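Local coordinates for protein putative exonuclease (PDB 3L0A) that is of uncertain function but belongs to the PDDEXK nuclease-like clan, binds a zinc ion and probably acts as a hydrolase, at residues S22-F27 / E222-R227; Y65-L70 / Q114-M119; A99-E102 / F107-Y110. All coordinates share one frame; numbering follows the deposited sequence.

Contact 1. Residues S22-F27 / E222-R227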
loop_
_atom_site.group_PDB
_atom_site.type_symbol
_atom_site.label_atom_id
_atom_site.label_comp_id
_atom_site.label_asym_id
_atom_site.label_seq_id
_atom_site.Cartn_x
_atom_site.Cartn_y
_atom_site.Cartn_z
ATOM N N SER A 22 11.794 26.680 -2.454
ATOM C CA SER A 22 11.102 25.937 -1.386
ATOM C C SER A 22 10.043 26.809 -0.728
ATOM O O SER A 22 8.923 26.366 -0.565
ATOM C CB SER A 22 12.074 25.389 -0.321
ATOM O OG SER A 22 11.420 24.413 0.511
ATOM N N GLY A 23 10.397 28.040 -0.374
ATOM C CA GLY A 23 9.403 29.052 0.053
ATOM C C GLY A 23 8.174 29.176 -0.848
ATOM O O GLY A 23 7.037 29.212 -0.388
ATOM N N TYR A 24 8.399 29.260 -2.141
ATOM C CA TYR A 24 7.316 29.445 -3.071
ATOM C C TYR A 24 6.352 28.276 -3.006
ATOM O O TYR A 24 5.155 28.476 -2.887
ATOM C CB TYR A 24 7.876 29.570 -4.478
ATOM C CG TYR A 24 6.845 29.479 -5.564
ATOM C CD1 TYR A 24 6.093 30.588 -5.921
ATOM C CD2 TYR A 24 6.629 28.283 -6.241
ATOM C CE1 TYR A 24 5.147 30.507 -6.900
ATOM C CE2 TYR A 24 5.670 28.191 -7.236
ATOM C CZ TYR A 24 4.930 29.312 -7.561
ATOM O OH TYR A 24 3.998 29.241 -8.571
ATOM N N LYS A 25 6.880 27.050 -3.087
ATOM C CA LYS A 25 6.054 25.867 -3.038
ATOM C C LYS A 25 5.219 25.755 -1.732
ATOM O O LYS A 25 4.082 25.269 -1.779
ATOM C CB LYS A 25 6.901 24.596 -3.252
ATOM C CG LYS A 25 7.484 24.390 -4.667
ATOM C CD LYS A 25 8.411 23.179 -4.679
ATOM C CE LYS A 25 8.793 22.715 -6.083
ATOM N NZ LYS A 25 9.380 21.307 -6.068
ATOM N N ASP A 26 5.760 26.200 -0.587
ATOM C CA ASP A 26 4.977 26.217 0.670
ATOM C C ASP A 26 3.647 26.930 0.404
ATOM O O ASP A 26 2.554 26.399 0.670
ATOM C CB ASP A 26 5.718 26.924 1.820
ATOM C CG ASP A 26 6.966 26.158 2.331
ATOM O OD1 ASP A 26 7.039 24.888 2.197
ATOM O OD2 ASP A 26 7.879 26.857 2.884
ATOM N N PHE A 27 3.744 28.114 -0.192
ATOM C CA PHE A 27 2.559 28.860 -0.547
ATOM C C PHE A 27 1.819 28.273 -1.729
ATOM O O PHE A 27 0.610 28.055 -1.623
ATOM C CB PHE A 27 2.896 30.324 -0.785
ATOM C CG PHE A 27 3.268 31.056 0.458
ATOM C CD1 PHE A 27 2.281 31.568 1.294
ATOM C CD2 PHE A 27 4.592 31.214 0.818
ATOM C CE1 PHE A 27 2.621 32.262 2.470
ATOM C CE2 PHE A 27 4.947 31.906 1.965
ATOM C CZ PHE A 27 3.962 32.428 2.798
ATOM N N GLU A 222 5.156 33.675 -11.960
ATOM C CA GLU A 222 4.738 35.064 -12.162
ATOM C C GLU A 222 3.281 35.319 -11.810
ATOM O O GLU A 222 2.986 36.345 -11.201
ATOM C CB GLU A 222 4.988 35.519 -13.616
ATOM C CG GLU A 222 4.814 37.045 -13.869
ATOM C CD GLU A 222 5.182 37.463 -15.300
ATOM O OE1 GLU A 222 5.420 36.551 -16.133
ATOM O OE2 GLU A 222 5.245 38.702 -15.590
HETATM N N MSE A 223 2.376 34.408 -12.189
HETATM C CA MSE A 223 0.924 34.619 -11.946
HETATM C C MSE A 223 0.566 34.537 -10.466
HETATM O O MSE A 223 -0.347 35.217 -10.013
HETATM C CB MSE A 223 0.031 33.619 -12.715
HETATM C CG MSE A 223 0.046 33.715 -14.245
HETATM SE SE MSE A 223 -0.258 35.481 -15.060
HETATM C CE MSE A 223 1.573 36.133 -15.389
ATOM N N ASN A 224 1.273 33.676 -9.731
ATOM C CA ASN A 224 0.990 33.422 -8.316
ATOM C C ASN A 224 1.709 34.344 -7.348
ATOM O O ASN A 224 1.260 34.484 -6.213
ATOM C CB ASN A 224 1.349 31.997 -7.963
ATOM C CG ASN A 224 0.376 31.003 -8.536
ATOM O OD1 ASN A 224 0.752 30.126 -9.298
ATOM N ND2 ASN A 224 -0.885 31.152 -8.193
HETATM N N MSE A 225 2.810 34.970 -7.764
HETATM C CA MSE A 225 3.624 35.715 -6.800
HETATM C C MSE A 225 2.901 36.909 -6.150
HETATM O O MSE A 225 3.138 37.172 -4.965
HETATM C CB MSE A 225 4.963 36.188 -7.405
HETATM C CG MSE A 225 6.045 35.145 -7.418
HETATM SE SE MSE A 225 6.537 34.672 -5.651
HETATM C CE MSE A 225 7.385 36.297 -5.130
ATOM N N PRO A 226 2.063 37.664 -6.913
ATOM C CA PRO A 226 1.403 38.800 -6.239
ATOM C C PRO A 226 0.594 38.364 -5.000
ATOM O O PRO A 226 0.750 38.939 -3.926
ATOM C CB PRO A 226 0.500 39.410 -7.340
ATOM C CG PRO A 226 1.118 38.969 -8.658
ATOM C CD PRO A 226 1.788 37.635 -8.369
ATOM N N ARG A 227 -0.221 37.327 -5.138
ATOM C CA ARG A 227 -0.967 36.815 -3.989
ATOM C C ARG A 227 -0.044 36.386 -2.836
ATOM O O ARG A 227 -0.326 36.702 -1.670
ATOM C CB ARG A 227 -1.833 35.622 -4.397
ATOM C CG ARG A 227 -2.458 34.865 -3.217
ATOM C CD ARG A 227 -3.343 35.772 -2.281
ATOM N NE ARG A 227 -3.941 34.978 -1.193
ATOM C CZ ARG A 227 -4.901 35.380 -0.351
ATOM N NH1 ARG A 227 -5.420 36.599 -0.427
ATOM N NH2 ARG A 227 -5.349 34.542 0.577
#

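Contact 2. Residues Y65-L70 / Q114-M119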
loop_
_atom_site.group_PDB
_atom_site.type_symbol
_atom_site.label_atom_id
_atom_site.label_comp_id
_atom_site.label_asym_id
_atom_site.label_seq_id
_atom_site.Cartn_x
_atom_site.Cartn_y
_atom_site.Cartn_z
ATOM N N TYR A 65 27.757 13.904 1.114
ATOM C CA TYR A 65 28.875 13.085 0.594
ATOM C C TYR A 65 29.604 13.858 -0.511
ATOM O O TYR A 65 30.831 14.007 -0.440
ATOM C CB TYR A 65 28.440 11.700 0.088
ATOM C CG TYR A 65 29.565 10.971 -0.589
ATOM C CD1 TYR A 65 30.543 10.355 0.138
ATOM C CD2 TYR A 65 29.678 10.968 -1.948
ATOM C CE1 TYR A 65 31.592 9.739 -0.479
ATOM C CE2 TYR A 65 30.696 10.361 -2.562
ATOM C CZ TYR A 65 31.663 9.750 -1.820
ATOM O OH TYR A 65 32.680 9.139 -2.432
ATOM N N PHE A 66 28.869 14.400 -1.484
ATOM C CA PHE A 66 29.525 15.075 -2.610
ATOM C C PHE A 66 30.197 16.409 -2.277
ATOM O O PHE A 66 31.174 16.781 -2.949
ATOM C CB PHE A 66 28.563 15.210 -3.783
ATOM C CG PHE A 66 28.223 13.895 -4.415
ATOM C CD1 PHE A 66 29.074 13.293 -5.303
ATOM C CD2 PHE A 66 27.064 13.248 -4.119
ATOM C CE1 PHE A 66 28.748 12.075 -5.891
ATOM C CE2 PHE A 66 26.746 12.020 -4.712
ATOM C CZ PHE A 66 27.600 11.449 -5.585
ATOM N N GLU A 67 29.711 17.095 -1.234
ATOM C CA GLU A 67 30.281 18.380 -0.756
ATOM C C GLU A 67 31.489 18.175 0.157
ATOM O O GLU A 67 32.275 19.119 0.368
ATOM C CB GLU A 67 29.176 19.210 -0.047
ATOM C CG GLU A 67 29.558 20.567 0.585
ATOM C CD GLU A 67 28.368 21.268 1.294
ATOM O OE1 GLU A 67 27.610 20.590 2.027
ATOM O OE2 GLU A 67 28.190 22.502 1.120
ATOM N N GLY A 68 31.667 16.955 0.683
ATOM C CA GLY A 68 32.767 16.666 1.623
ATOM C C GLY A 68 32.474 17.242 2.998
ATOM O O GLY A 68 33.369 17.721 3.698
ATOM N N SER A 69 31.204 17.194 3.361
ATOM C CA SER A 69 30.720 17.713 4.625
ATOM C C SER A 69 29.949 16.611 5.373
ATOM O O SER A 69 29.049 16.912 6.145
ATOM C CB SER A 69 29.760 18.905 4.368
ATOM O OG SER A 69 28.546 18.490 3.708
ATOM N N LEU A 70 30.291 15.346 5.112
ATOM C CA LEU A 70 29.559 14.210 5.654
ATOM C C LEU A 70 29.799 14.041 7.146
ATOM O O LEU A 70 28.871 13.673 7.878
ATOM C CB LEU A 70 29.956 12.925 4.926
ATOM C CG LEU A 70 29.128 11.653 5.149
ATOM C CD1 LEU A 70 27.620 11.891 5.034
ATOM C CD2 LEU A 70 29.571 10.625 4.132
ATOM N N GLN A 114 30.988 22.969 -9.434
ATOM C CA GLN A 114 31.075 23.559 -8.098
ATOM C C GLN A 114 29.903 23.033 -7.261
ATOM O O GLN A 114 28.835 22.751 -7.801
ATOM C CB GLN A 114 31.131 25.089 -8.183
ATOM C CG GLN A 114 32.375 25.578 -8.969
ATOM C CD GLN A 114 32.414 27.106 -9.258
ATOM O OE1 GLN A 114 31.671 27.901 -8.656
ATOM N NE2 GLN A 114 33.314 27.513 -10.168
ATOM N N LYS A 115 30.142 22.842 -5.962
ATOM C CA LYS A 115 29.241 22.112 -5.071
ATOM C C LYS A 115 28.523 23.071 -4.120
ATOM O O LYS A 115 29.172 23.882 -3.469
ATOM C CB LYS A 115 30.052 21.073 -4.262
ATOM C CG LYS A 115 29.940 19.586 -4.694
ATOM C CD LYS A 115 30.235 19.316 -6.180
ATOM C CE LYS A 115 30.663 17.839 -6.504
ATOM N NZ LYS A 115 31.703 17.706 -7.640
ATOM N N GLN A 116 27.188 22.979 -4.042
ATOM C CA GLN A 116 26.347 23.858 -3.169
ATOM C C GLN A 116 26.617 25.394 -3.317
ATOM O O GLN A 116 26.854 26.112 -2.333
ATOM C CB GLN A 116 26.434 23.432 -1.674
ATOM C CG GLN A 116 25.904 22.009 -1.322
ATOM C CD GLN A 116 24.492 21.766 -1.795
ATOM O OE1 GLN A 116 23.615 22.630 -1.674
ATOM N NE2 GLN A 116 24.260 20.589 -2.340
ATOM N N VAL A 117 26.520 25.867 -4.558
ATOM C CA VAL A 117 26.803 27.254 -4.933
ATOM C C VAL A 117 25.597 28.136 -4.680
ATOM O O VAL A 117 24.543 27.878 -5.239
ATOM C CB VAL A 117 27.170 27.351 -6.441
ATOM C CG1 VAL A 117 27.544 28.793 -6.845
ATOM C CG2 VAL A 117 28.320 26.391 -6.758
ATOM N N ILE A 118 25.765 29.183 -3.865
ATOM C CA ILE A 118 24.673 30.111 -3.507
ATOM C C ILE A 118 24.725 31.336 -4.415
ATOM O O ILE A 118 25.781 31.948 -4.592
ATOM C CB ILE A 118 24.770 30.604 -2.057
ATOM C CG1 ILE A 118 24.860 29.431 -1.071
ATOM C CG2 ILE A 118 23.585 31.486 -1.735
ATOM C CD1 ILE A 118 25.401 29.815 0.333
HETATM N N MSE A 119 23.578 31.684 -4.992
HETATM C CA MSE A 119 23.449 32.891 -5.849
HETATM C C MSE A 119 22.194 33.673 -5.443
HETATM O O MSE A 119 21.332 33.139 -4.747
HETATM C CB MSE A 119 23.370 32.517 -7.343
HETATM C CG MSE A 119 24.686 32.154 -7.960
HETATM SE SE MSE A 119 24.648 32.304 -9.866
HETATM C CE MSE A 119 26.426 31.621 -10.221
#

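Contact 3. Residues A99-E102 / F107-Y110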
loop_
_atom_site.group_PDB
_atom_site.type_symbol
_atom_site.label_atom_id
_atom_site.label_comp_id
_atom_site.label_asym_id
_atom_site.label_seq_id
_atom_site.Cartn_x
_atom_site.Cartn_y
_atom_site.Cartn_z
ATOM N N ALA A 99 27.628 4.560 -4.440
ATOM C CA ALA A 99 28.610 3.718 -5.132
ATOM C C ALA A 99 28.152 3.431 -6.549
ATOM O O ALA A 99 28.965 3.318 -7.467
ATOM C CB ALA A 99 28.812 2.397 -4.376
ATOM N N ARG A 100 26.845 3.300 -6.713
ATOM C CA ARG A 100 26.261 3.015 -8.013
ATOM C C ARG A 100 26.466 4.169 -9.004
ATOM O O ARG A 100 26.855 3.943 -10.168
ATOM C CB ARG A 100 24.789 2.647 -7.878
ATOM C CG ARG A 100 24.106 2.427 -9.225
ATOM C CD ARG A 100 24.803 1.323 -9.984
ATOM N NE ARG A 100 24.217 1.031 -11.275
ATOM C CZ ARG A 100 24.741 1.354 -12.463
ATOM N NH1 ARG A 100 25.861 2.058 -12.609
ATOM N NH2 ARG A 100 24.111 0.981 -13.540
ATOM N N ILE A 101 26.225 5.382 -8.518
ATOM C CA ILE A 101 26.517 6.648 -9.227
ATOM C C ILE A 101 27.994 6.751 -9.566
ATOM O O ILE A 101 28.387 7.123 -10.677
ATOM C CB ILE A 101 26.142 7.848 -8.316
ATOM C CG1 ILE A 101 24.628 8.034 -8.235
ATOM C CG2 ILE A 101 26.743 9.115 -8.780
ATOM C CD1 ILE A 101 24.153 9.067 -7.077
ATOM N N GLU A 102 28.844 6.418 -8.606
ATOM C CA GLU A 102 30.271 6.640 -8.799
ATOM C C GLU A 102 30.868 5.764 -9.867
ATOM O O GLU A 102 31.821 6.148 -10.475
ATOM C CB GLU A 102 31.033 6.458 -7.498
ATOM C CG GLU A 102 30.963 7.699 -6.649
ATOM C CD GLU A 102 31.878 7.668 -5.450
ATOM O OE1 GLU A 102 32.072 6.595 -4.832
ATOM O OE2 GLU A 102 32.393 8.746 -5.113
ATOM N N PHE A 107 27.475 9.969 -15.654
ATOM C CA PHE A 107 26.741 10.581 -14.555
ATOM C C PHE A 107 27.720 11.415 -13.752
ATOM O O PHE A 107 27.450 12.581 -13.466
ATOM C CB PHE A 107 26.082 9.494 -13.703
ATOM C CG PHE A 107 25.018 9.994 -12.674
ATOM C CD1 PHE A 107 25.350 10.845 -11.625
ATOM C CD2 PHE A 107 23.700 9.542 -12.751
ATOM C CE1 PHE A 107 24.398 11.248 -10.689
ATOM C CE2 PHE A 107 22.740 9.926 -11.813
ATOM C CZ PHE A 107 23.087 10.769 -10.790
HETATM N N MSE A 108 28.882 10.852 -13.425
HETATM C CA MSE A 108 29.879 11.633 -12.646
HETATM C C MSE A 108 30.284 12.938 -13.362
HETATM O O MSE A 108 30.706 13.869 -12.724
HETATM C CB MSE A 108 31.124 10.807 -12.256
HETATM C CG MSE A 108 30.899 9.809 -11.126
HETATM SE SE MSE A 108 30.064 10.542 -9.572
HETATM C CE MSE A 108 31.604 11.382 -8.792
ATOM N N LYS A 109 30.149 13.050 -14.667
ATOM C CA LYS A 109 30.532 14.308 -15.303
ATOM C C LYS A 109 29.554 15.405 -14.954
ATOM O O LYS A 109 29.935 16.557 -14.864
ATOM C CB LYS A 109 30.643 14.184 -16.823
ATOM C CG LYS A 109 31.794 13.341 -17.339
ATOM C CD LYS A 109 31.482 12.880 -18.801
ATOM C CE LYS A 109 32.663 12.154 -19.525
ATOM N NZ LYS A 109 32.178 11.486 -20.792
ATOM N N TYR A 110 28.287 15.069 -14.774
ATOM C CA TYR A 110 27.298 16.110 -14.452
ATOM C C TYR A 110 27.445 16.536 -12.989
ATOM O O TYR A 110 27.071 17.658 -12.601
ATOM C CB TYR A 110 25.892 15.643 -14.747
ATOM C CG TYR A 110 25.545 15.667 -16.175
ATOM C CD1 TYR A 110 26.031 14.697 -17.035
ATOM C CD2 TYR A 110 24.717 16.656 -16.707
ATOM C CE1 TYR A 110 25.718 14.715 -18.383
ATOM C CE2 TYR A 110 24.400 16.671 -18.063
ATOM C CZ TYR A 110 24.910 15.702 -18.895
ATOM O OH TYR A 110 24.620 15.698 -20.248
#

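Contact 1. Residues S22-F27 / E222-R227
With chi1 at 168°, Tyr24 swings its ring out opposite its own backbone N; the hydroxyl end reaches Asn224 of helix 211-232, while the CD1 side of the ring meets Met225. Met225, a selenomethionine, answers with a chain bent at both chi2 and chi3, which turns its SE atom back to the flank of the ring. Met225 SE stands 4.1 Å from Tyr24 CD1. Measured to the centroid of the Tyr24 ring, Met225 SE is 5.4 Å away and lies 78° off the ring normal, so this is an edge-on Met-aromatic contact. The helices themselves stay apart: the closest CA atoms, those of Tyr24 and Met225, are 8.2 Å from each other. Tyr24 bridges helix 21-28 and the long helix 211-232, joining an early and a late element of the PDDEXK-like domain, and Phe27 adds to the same interface through Ile228 and Val231. At the tip, Tyr24 OH comes to 3.9 Å from Asn224 CB, and the two side chains cross at about a right angle. Val221 and Ile228, before and after this segment on the same helix, also pack on Tyr24, while Ile172 of helix 170-185 touches it as well. Phe124 lies against Met225, and Tyr24 is buried.

Contact 2. Residues Y65-L70 / Q114-M119
Lys115 reaches Phe66 and Glu67 at the C-terminal end of helix 54-67, and its chain can be followed outward atom by atom. CB leaves the backbone in the direction of the helix end. The next atom, Lys115 CG, makes the close approach, 3.5 Å from the backbone Phe66 O, and it also sits 4.1 Å from Glu67 CA. A bend at chi2 (53°) folds the chain at CD, and Lys115 CE comes to 3.7 Å from Phe66 O, so two methylenes lie against one carbonyl oxygen. Lys115 CE is also 4.3 Å from Phe66 CB. At the tip, NZ bonds within its own side of the contact, giving a hydrogen bond to Met111 O and a weak one to Gly113 O.

The helix ends here in a Schellman motif: Gly68 takes a positive phi, and Gly68 N bonds back to Tyr65 O at 3.3 Å. Facing it, strand 114-123 is broken by a G1 beta bulge, where Gln116 and Val117 together oppose Met132 of strand 126-136.

Glu67 supplies the other half of the contact. Its extended chain lays the carboxylate across Gln116, with Glu67 OE2 3.4 Å from Gln116 CG and equally close to Gln116 CB. These are van der Waals contacts with methylenes; the carboxylate and amide planes stand 60° apart. The amide is occupied elsewhere, NE2 by a hydrogen bond to Asp133 OD1 on the partner strand and OE1 by one to a bound Tris molecule, probably from the crystallisation liquor.

Contact 3. Residues A99-E102 / F107-Y110
Ile101 meets Phe107 and Met108 with both of its branches. Ile101 CG1 sits over one face of the Phe107 ring, 4.2 Å from the centroid and 21° off the ring normal, a CH-pi contact displaced toward the rim. The methyl Ile101 CG2 comes in at 3.6 Å from Phe107 CD1 and, at about a right angle to that approach, 3.7 Å from SE of Met108, a selenomethionine. Phe107 holds its ring up to Ile101 through a chi1 of -168°, while the Met108 chain, bent at chi2 and chi3, curls its SE back over the end of helix 89-102. Lower down that chain, Met108 CG is 3.7 Å from Ile101 O and 3.8 Å from Glu102 O, so the last carbonyls of the helix rest against a methylene.

The next shell sets these groups in place. Helices 89-102 and 105-110 follow each other with only a short connection, in which Asp104 OD2 accepts a hydrogen bond from Phe107 N. Leu144 of strand 140-147 packs on both Ile101 and Phe107, joining the helix pair to the central sheet. Glu102 OE2 is hydrogen-bonded to Tyr65 OH, and Phe66 of the same helix, 54-67, packs on Ile101 and Met108. Leu253 of the second subunit packs on Phe107, and Arg100 reaches backbone oxygens of Arg248 and Arg251 of that subunit.

An alanine in place of Ile101 would remove the branches beyond CB, and is likely to open a gap over one face of the Phe107 ring and beside Met108 SE. Dispersion between alkyl, aromatic and selenium surfaces does the work between the two helices, while the carboxylate of Glu102 finds its polar partner, Tyr65 OH, outside the pair.

How the contacts relate
From the N terminus, the chain first passes residues 22-27, which wait almost two hundred residues for helix 211-232 to close contact 1. Both other contacts nest inside that loop. Helix 54-67 opens contact 2, closed when strand 114-123 begins; within that loop lies contact 3, the shortest, between helix 89-102 and helix 105-110. None of the loops cross. Contacts 2 and 3 have centres about 15 Å apart, touch through helix 54-67 and lie on the same side of the chain's centre. Contact 1 lies on the opposite side, its centre about 27 Å from that of contact 2, and ties the early helix to the late one.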